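Local atomic coordinates of coenzyme F420-dependent N(5),N(10)-methenyltetrahydromethanopterin reductase-related protein (Desulfurobacterium thermolithotrophum DSM 11699, PDB entry 6HUZ), a protein that binds the iron-guanylylpyridinol cofactor and, as a bacterial paralog of [Fe]-hydrogenase, uses tetrahydrofolate derivatives as substrates. Residues A[96-99]-A[100-104]; A[148-151]-A[152-155]; A[279-282]-A[283-286]. One frame throughout, in Å; residues are numbered along the deposited sequence.

Interaction 1: A[96-99]-A[100-104]. With FE9 (iron-guanylyl pyridinol cofactor), chain B.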
# COMPACT_ATOMS: atom_id res chain seq x y z
N THR A 96 -19.29 12.49 17.63
CA THR A 96 -19.48 13.22 16.37
C THR A 96 -20.86 12.90 15.79
O THR A 96 -21.57 13.81 15.36
CB THR A 96 -18.34 12.90 15.40
OG1 THR A 96 -17.11 13.29 16.01
CG2 THR A 96 -18.49 13.63 14.07
N PHE A 97 -21.26 11.62 15.78
CA PHE A 97 -22.57 11.20 15.27
C PHE A 97 -23.68 11.88 16.05
O PHE A 97 -24.65 12.37 15.47
CB PHE A 97 -22.74 9.67 15.42
CG PHE A 97 -21.91 8.80 14.51
CD1 PHE A 97 -21.59 9.21 13.23
CD2 PHE A 97 -21.50 7.54 14.91
CE1 PHE A 97 -20.85 8.40 12.38
CE2 PHE A 97 -20.77 6.72 14.06
CZ PHE A 97 -20.44 7.16 12.79
N LYS A 98 -23.56 11.88 17.37
CA LYS A 98 -24.57 12.48 18.22
C LYS A 98 -24.77 13.96 17.88
O LYS A 98 -25.90 14.38 17.63
CB LYS A 98 -24.17 12.32 19.70
CG LYS A 98 -25.26 12.69 20.69
CD LYS A 98 -24.73 13.57 21.83
CE LYS A 98 -24.69 15.03 21.45
NZ LYS A 98 -23.91 15.84 22.42
N ILE A 99 -23.68 14.74 17.86
CA ILE A 99 -23.75 16.17 17.56
C ILE A 99 -24.37 16.42 16.20
O ILE A 99 -25.28 17.24 16.08
CB ILE A 99 -22.34 16.83 17.67
CG1 ILE A 99 -21.79 16.73 19.11
CG2 ILE A 99 -22.38 18.29 17.24
CD1 ILE A 99 -20.31 16.65 19.19
N ALA A 100 -23.88 15.72 15.15
CA ALA A 100 -24.40 15.88 13.79
C ALA A 100 -25.90 15.57 13.69
O ALA A 100 -26.64 16.28 13.01
CB ALA A 100 -23.62 14.99 12.85
N GLU A 101 -26.35 14.52 14.37
CA GLU A 101 -27.76 14.14 14.31
C GLU A 101 -28.63 15.15 15.05
O GLU A 101 -29.76 15.42 14.64
CB GLU A 101 -27.91 12.76 14.95
CG GLU A 101 -29.21 12.03 14.63
CD GLU A 101 -29.12 10.53 14.85
OE1 GLU A 101 -29.96 9.80 14.27
OE2 GLU A 101 -28.21 10.08 15.59
N THR A 102 -28.11 15.70 16.15
CA THR A 102 -28.83 16.66 16.99
C THR A 102 -28.99 18.03 16.31
O THR A 102 -30.06 18.62 16.42
CB THR A 102 -28.11 16.76 18.34
OG1 THR A 102 -28.08 15.46 18.93
CG2 THR A 102 -28.75 17.73 19.30
N ILE A 103 -27.95 18.53 15.62
CA ILE A 103 -28.02 19.86 14.96
C ILE A 103 -28.68 19.82 13.58
O ILE A 103 -29.11 20.85 13.09
CB ILE A 103 -26.62 20.51 14.84
CG1 ILE A 103 -25.74 19.78 13.79
CG2 ILE A 103 -25.96 20.61 16.23
CD1 ILE A 103 -24.33 20.34 13.58
N LEU A 104 -28.73 18.64 12.96
CA LEU A 104 -29.31 18.47 11.63
C LEU A 104 -30.68 19.19 11.39
O LEU A 104 -30.82 19.82 10.35
CB LEU A 104 -29.41 16.97 11.32
CG LEU A 104 -29.64 16.55 9.89
CD1 LEU A 104 -28.45 16.89 9.03
CD2 LEU A 104 -29.88 15.07 9.82
O2 FE9 B . -5.61 15.96 16.99
FE FE9 B . -6.54 16.87 14.04
C1F FE9 B . -5.85 18.47 14.60
O1F FE9 B . -5.43 19.46 14.95
C2F FE9 B . -5.80 17.18 12.39
O2F FE9 B . -5.37 17.40 11.37
C8 FE9 B . -8.24 17.57 13.52
O18 FE9 B . -8.42 18.11 12.44
C7 FE9 B . -9.40 17.43 14.49
C6 FE9 B . -8.79 16.95 15.78
N1 FE9 B . -7.42 16.65 15.78
C5 FE9 B . -9.62 16.85 16.99
C5M FE9 B . -11.09 17.16 16.92
C4 FE9 B . -8.97 16.39 18.24
C3 FE9 B . -7.52 16.06 18.22
C3M FE9 B . -6.79 15.61 19.46
C2 FE9 B . -6.76 16.22 16.93
O3P FE9 B . -9.78 16.23 19.32
P1 FE9 B . -9.86 17.28 20.55
O1P FE9 B . -8.67 18.12 20.55
O2P FE9 B . -9.83 16.41 21.91
O5' FE9 B . -11.20 18.11 20.32
C5' FE9 B . -12.49 17.55 20.51
C4' FE9 B . -13.34 18.63 21.17
O4' FE9 B . -14.69 18.21 21.23
C1' FE9 B . -15.26 18.75 22.42
C2' FE9 B . -14.15 18.61 23.44
O2' FE9 B . -14.30 19.46 24.59
C3' FE9 B . -12.91 18.94 22.61
O3' FE9 B . -12.52 20.31 22.70
N9A FE9 B . -16.53 18.06 22.72
C4A FE9 B . -17.68 18.50 22.27
N3A FE9 B . -18.03 19.60 21.55
C2A FE9 B . -19.33 19.81 21.29
N2A FE9 B . -19.63 20.89 20.54
N1A FE9 B . -20.32 19.00 21.70
C6A FE9 B . -20.09 17.91 22.47
O6A FE9 B . -21.01 17.16 22.83
C5A FE9 B . -18.70 17.58 22.78
N7A FE9 B . -18.06 16.63 23.47
C8A FE9 B . -16.74 16.93 23.42
O HOH W 1 -5.03 15.29 14.55
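Four successive helical hydrogen bonds join the residues on the two sides of this turn, A100 N, E101 N, T102 N and I103 N each giving to the carbonyl oxygen four residues back (T96 O, F97 O, K98 O and I99 O), every one at 3.0 Å. K98 O is gripped twice, because T102 OG1 also donates to it at 2.8 Å, from above the carbonyl plane, 40° out of it. The hydroxyl can do this since it stands beside T102's own backbone N and anti to the carbonyl carbon (chi1 -59°), which folds it back over the preceding turn; threonine thus satisfies its polar group within the helix. I103 instead sets its two branches about I99 O, with I103 CG2 3.4 Å from that oxygen and 4.4 Å from I99 CG2. The helix 95-103 is the crossover of a beta-alpha-beta unit between the parallel strands 84-87 and 112-115 of a Rossmann-like sheet. I99, I103 and T96 reach strand 84-87, where apolar branches suit the buried face, while F97 stacks with Y127 and E101 OE2 is hydrogen-bonded to the hydroxyl of that same tyrosine. At the nucleotide end of the cofactor, I99 CD1 lies above the plane of the guanine, 3.4 Å from N1A, an apolar cover for a flat base. K98, its chain bent at chi2 and chi3, brings NZ to the guanine carbonyl oxygen O6A in a weak hydrogen bond of 3.2 Å, a reach that suits a long flexible amine.

Interaction 2: A[148-151]-A[152-155]. With FE9 (iron-guanylyl pyridinol cofactor), chain B.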
# COMPACT_ATOMS: atom_id res chain seq x y z
N ALA A 148 -5.25 19.19 8.32
CA ALA A 148 -4.07 18.36 7.94
C ALA A 148 -2.87 19.04 8.59
O ALA A 148 -1.83 19.28 7.96
CB ALA A 148 -3.92 18.33 6.41
N ALA A 149 -3.08 19.42 9.84
CA ALA A 149 -2.14 20.17 10.68
C ALA A 149 -2.91 20.54 11.94
O ALA A 149 -4.13 20.31 11.99
CB ALA A 149 -1.71 21.48 9.95
N ILE A 150 -2.23 21.11 12.95
CA ILE A 150 -2.92 21.53 14.15
C ILE A 150 -3.17 23.05 14.02
O ILE A 150 -2.21 23.84 14.07
CB ILE A 150 -2.09 21.21 15.43
CG1 ILE A 150 -1.92 19.65 15.55
CG2 ILE A 150 -2.73 21.84 16.67
CD1 ILE A 150 -0.90 19.24 16.68
N PRO A 151 -4.43 23.51 13.87
CA PRO A 151 -4.66 24.96 13.75
C PRO A 151 -4.04 25.70 14.94
O PRO A 151 -4.24 25.29 16.10
CB PRO A 151 -6.18 25.07 13.74
CG PRO A 151 -6.61 23.77 13.06
CD PRO A 151 -5.71 22.77 13.77
N GLY A 152 -3.27 26.74 14.62
CA GLY A 152 -2.57 27.56 15.60
C GLY A 152 -1.06 27.40 15.51
O GLY A 152 -0.30 28.17 16.11
N THR A 153 -0.62 26.40 14.75
CA THR A 153 0.80 26.14 14.52
C THR A 153 1.17 26.82 13.17
O THR A 153 0.31 26.97 12.29
CB THR A 153 1.06 24.64 14.47
OG1 THR A 153 0.32 24.09 13.38
CG2 THR A 153 0.69 23.93 15.77
N PRO A 154 2.42 27.24 12.96
CA PRO A 154 2.77 27.85 11.67
C PRO A 154 2.57 26.89 10.47
O PRO A 154 2.43 27.37 9.35
CB PRO A 154 4.24 28.21 11.83
CG PRO A 154 4.74 27.34 12.95
CD PRO A 154 3.59 27.16 13.86
N GLN A 155 2.57 25.56 10.71
CA GLN A 155 2.41 24.56 9.63
C GLN A 155 0.99 24.60 9.07
O GLN A 155 0.78 24.20 7.93
CB GLN A 155 2.68 23.11 10.14
CG GLN A 155 4.14 22.82 10.49
CD GLN A 155 4.59 23.34 11.84
OE1 GLN A 155 3.79 23.83 12.67
NE2 GLN A 155 5.88 23.24 12.12
O2 FE9 B . -5.61 15.96 16.99
FE FE9 B . -6.54 16.87 14.04
C1F FE9 B . -5.85 18.47 14.60
O1F FE9 B . -5.43 19.46 14.95
C2F FE9 B . -5.80 17.18 12.39
O2F FE9 B . -5.37 17.40 11.37
C8 FE9 B . -8.24 17.57 13.52
O18 FE9 B . -8.42 18.11 12.44
C7 FE9 B . -9.40 17.43 14.49
C6 FE9 B . -8.79 16.95 15.78
N1 FE9 B . -7.42 16.65 15.78
C5 FE9 B . -9.62 16.85 16.99
C5M FE9 B . -11.09 17.16 16.92
C4 FE9 B . -8.97 16.39 18.24
C3 FE9 B . -7.52 16.06 18.22
C3M FE9 B . -6.79 15.61 19.46
C2 FE9 B . -6.76 16.22 16.93
O3P FE9 B . -9.78 16.23 19.32
P1 FE9 B . -9.86 17.28 20.55
O1P FE9 B . -8.67 18.12 20.55
O2P FE9 B . -9.83 16.41 21.91
O5' FE9 B . -11.20 18.11 20.32
C5' FE9 B . -12.49 17.55 20.51
C4' FE9 B . -13.34 18.63 21.17
O4' FE9 B . -14.69 18.21 21.23
C1' FE9 B . -15.26 18.75 22.42
C2' FE9 B . -14.15 18.61 23.44
O2' FE9 B . -14.30 19.46 24.59
C3' FE9 B . -12.91 18.94 22.61
O3' FE9 B . -12.52 20.31 22.70
N9A FE9 B . -16.53 18.06 22.72
C4A FE9 B . -17.68 18.50 22.27
N3A FE9 B . -18.03 19.60 21.55
C2A FE9 B . -19.33 19.81 21.29
N2A FE9 B . -19.63 20.89 20.54
N1A FE9 B . -20.32 19.00 21.70
C6A FE9 B . -20.09 17.91 22.47
O6A FE9 B . -21.01 17.16 22.83
C5A FE9 B . -18.70 17.58 22.78
N7A FE9 B . -18.06 16.63 23.47
C8A FE9 B . -16.74 16.93 23.42
O HOH W 2 0.68 21.46 12.83
O HOH W 1 -5.03 15.29 14.55
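T153 folds back over I150, and each atom of its short side chain meets that residue. CB begins the approach, 3.4 Å from I150 O. The branch OG1 goes further and donates to the same oxygen at 2.6 Å, tilted 21° from the carbonyl plane. It sits between T153's own backbone N and carbonyl carbon (chi1 61°), a torsion that points it back at I150 O. OG1 also accepts from a water 2.7 Å away, which in turn accepts a hydrogen bond from I150 N at 2.9 Å, bridging both ends of the contact. The methyl CG2 stays close to the same oxygen, 3.4 Å from I150 O, and lies against I150 CB at 3.9 Å, the two side chains crossing at a slant. A beta-branched hydroxyl residue suits this place because it offers both a donor and a methyl. T153 N is a second donor to I150 O, in the carbonyl plane, closing a type II beta turn from I150 to T153. P151 and G152 fill its corners as the turn prefers: proline is already fixed near the phi required, and G152, at phi 112°, has no CB to press on the carbonyl oxygen before it. The turn belongs to the loop between strands 141-144 and 158-163, which lines the iron site. P151 CD lies 3.5 Å and I150 CA 3.4 Å from O1F, the oxygen of one of the two carbon monoxide ligands on the iron, while A149 N gives a weak hydrogen bond to the other, O2F. Small or apolar groups suit these diatomic ligands. A149 and I150 also touch the bound methenyltetrahydrofolate, and S273 of the second subunit packs on A149 and Q155.

Interaction 3: A[279-282]-A[283-286]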
# COMPACT_ATOMS: atom_id res chain seq x y z
N ASN A 279 23.03 7.24 -5.47
CA ASN A 279 22.69 8.66 -5.51
C ASN A 279 21.24 8.93 -5.88
O ASN A 279 20.65 9.89 -5.37
CB ASN A 279 23.63 9.44 -6.43
CG ASN A 279 24.93 9.85 -5.77
OD1 ASN A 279 25.00 10.09 -4.55
ND2 ASN A 279 26.00 9.95 -6.56
N GLU A 280 20.65 8.11 -6.75
CA GLU A 280 19.26 8.32 -7.18
C GLU A 280 18.23 7.51 -6.39
O GLU A 280 17.04 7.54 -6.74
CB GLU A 280 19.13 8.06 -8.69
CG GLU A 280 19.66 9.21 -9.52
CD GLU A 280 18.83 10.47 -9.34
OE1 GLU A 280 19.33 11.43 -8.71
OE2 GLU A 280 17.66 10.48 -9.81
N GLN A 281 18.66 6.81 -5.33
CA GLN A 281 17.71 6.03 -4.54
C GLN A 281 17.78 6.35 -3.04
O GLN A 281 18.05 5.45 -2.25
CB GLN A 281 17.96 4.52 -4.75
CG GLN A 281 17.66 4.06 -6.15
CD GLN A 281 17.84 2.57 -6.27
OE1 GLN A 281 18.76 2.10 -6.94
NE2 GLN A 281 16.97 1.80 -5.64
N PRO A 282 17.50 7.61 -2.63
CA PRO A 282 17.54 7.95 -1.18
C PRO A 282 16.65 7.10 -0.28
O PRO A 282 17.10 6.67 0.77
CB PRO A 282 17.03 9.40 -1.15
CG PRO A 282 16.47 9.66 -2.50
CD PRO A 282 17.15 8.78 -3.45
N LEU A 283 15.39 6.89 -0.65
CA LEU A 283 14.51 6.08 0.19
C LEU A 283 14.94 4.62 0.26
O LEU A 283 14.89 4.04 1.33
CB LEU A 283 13.06 6.17 -0.29
CG LEU A 283 12.37 7.51 -0.04
CD1 LEU A 283 10.99 7.53 -0.68
CD2 LEU A 283 12.27 7.82 1.45
N THR A 284 15.37 4.00 -0.87
CA THR A 284 15.76 2.58 -0.82
C THR A 284 16.90 2.42 0.18
O THR A 284 16.88 1.59 1.11
CB THR A 284 16.25 2.09 -2.20
OG1 THR A 284 15.29 2.39 -3.21
CG2 THR A 284 16.53 0.59 -2.21
N VAL A 285 17.91 3.27 0.00
CA VAL A 285 19.07 3.23 0.89
C VAL A 285 18.68 3.50 2.35
O VAL A 285 19.16 2.81 3.26
CB VAL A 285 20.11 4.23 0.36
CG1 VAL A 285 21.03 4.68 1.46
CG2 VAL A 285 20.89 3.62 -0.80
N THR A 286 17.82 4.49 2.58
CA THR A 286 17.40 4.81 3.94
C THR A 286 16.60 3.65 4.51
O THR A 286 16.77 3.30 5.67
CB THR A 286 16.59 6.13 3.95
OG1 THR A 286 17.46 7.19 3.56
CG2 THR A 286 16.06 6.48 5.33
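This contact is the N-terminal start of a helix: Q281 holds the N-cap position and P282 opens helix 282-292, which follows the loop after helix 264-271. Q281 O accepts from V285 N at 3.1 Å, nearly straight at the hydrogen (173°), and so begins the helical bonding. P282 fits the first turn because its fixed phi is already helical and it has no N-H that would need an acceptor. Its carbonyl oxygen takes two bonds, from T286 N and from T286 OG1, both 2.9 Å long and arriving from opposite faces of the carbonyl plane. The side chain of Q281 runs across T284. Its CG is anti to the carbonyl carbon (chi1 -66°) and the chain beyond is extended, carrying NE2 to T284 OG1 at 3.0 Å, while CB rests 3.7 Å from the same hydroxyl oxygen. The amide works in both directions, since OE1 accepts from L276 N and D277 N and NE2 also gives to M274 O, tying the loop to the helix start. A leucine here would probably leave these backbone groups without their side-chain partner and T284 OG1 without its amide donor. The second subunit packs on the same turn, its T286 against L283 and its L283 against T286. On the adjacent helix 207-228, E219 bonds T284 OG1 through OE1 and L283 N through OE2. The carboxylate thus accepts from a first-turn N-H with no i-4 carbonyl acceptor in the helix, where its negative charge would probably be favoured by the positive end of the helix dipole.

All three are local contacts, and in each a threonine hydroxyl donates to a backbone carbonyl oxygen that also accepts from that threonine's own N-H. The setting differs. Interaction 1 lies within a crossover helix of the Rossmann-like part, buried toward the sheet and exposed at its outer residues; interaction 2 is a buried loop turn; interaction 3 starts a partly buried helix in another family region. Interactions 1 and 2 serve opposite ends of one cofactor, guanine and iron, with nearest atoms about 15 Å apart. Interaction 3, about 48 Å from interaction 1 between centres, relies on amide and carboxylate chemistry, and shares with interaction 2 its contact with the second subunit.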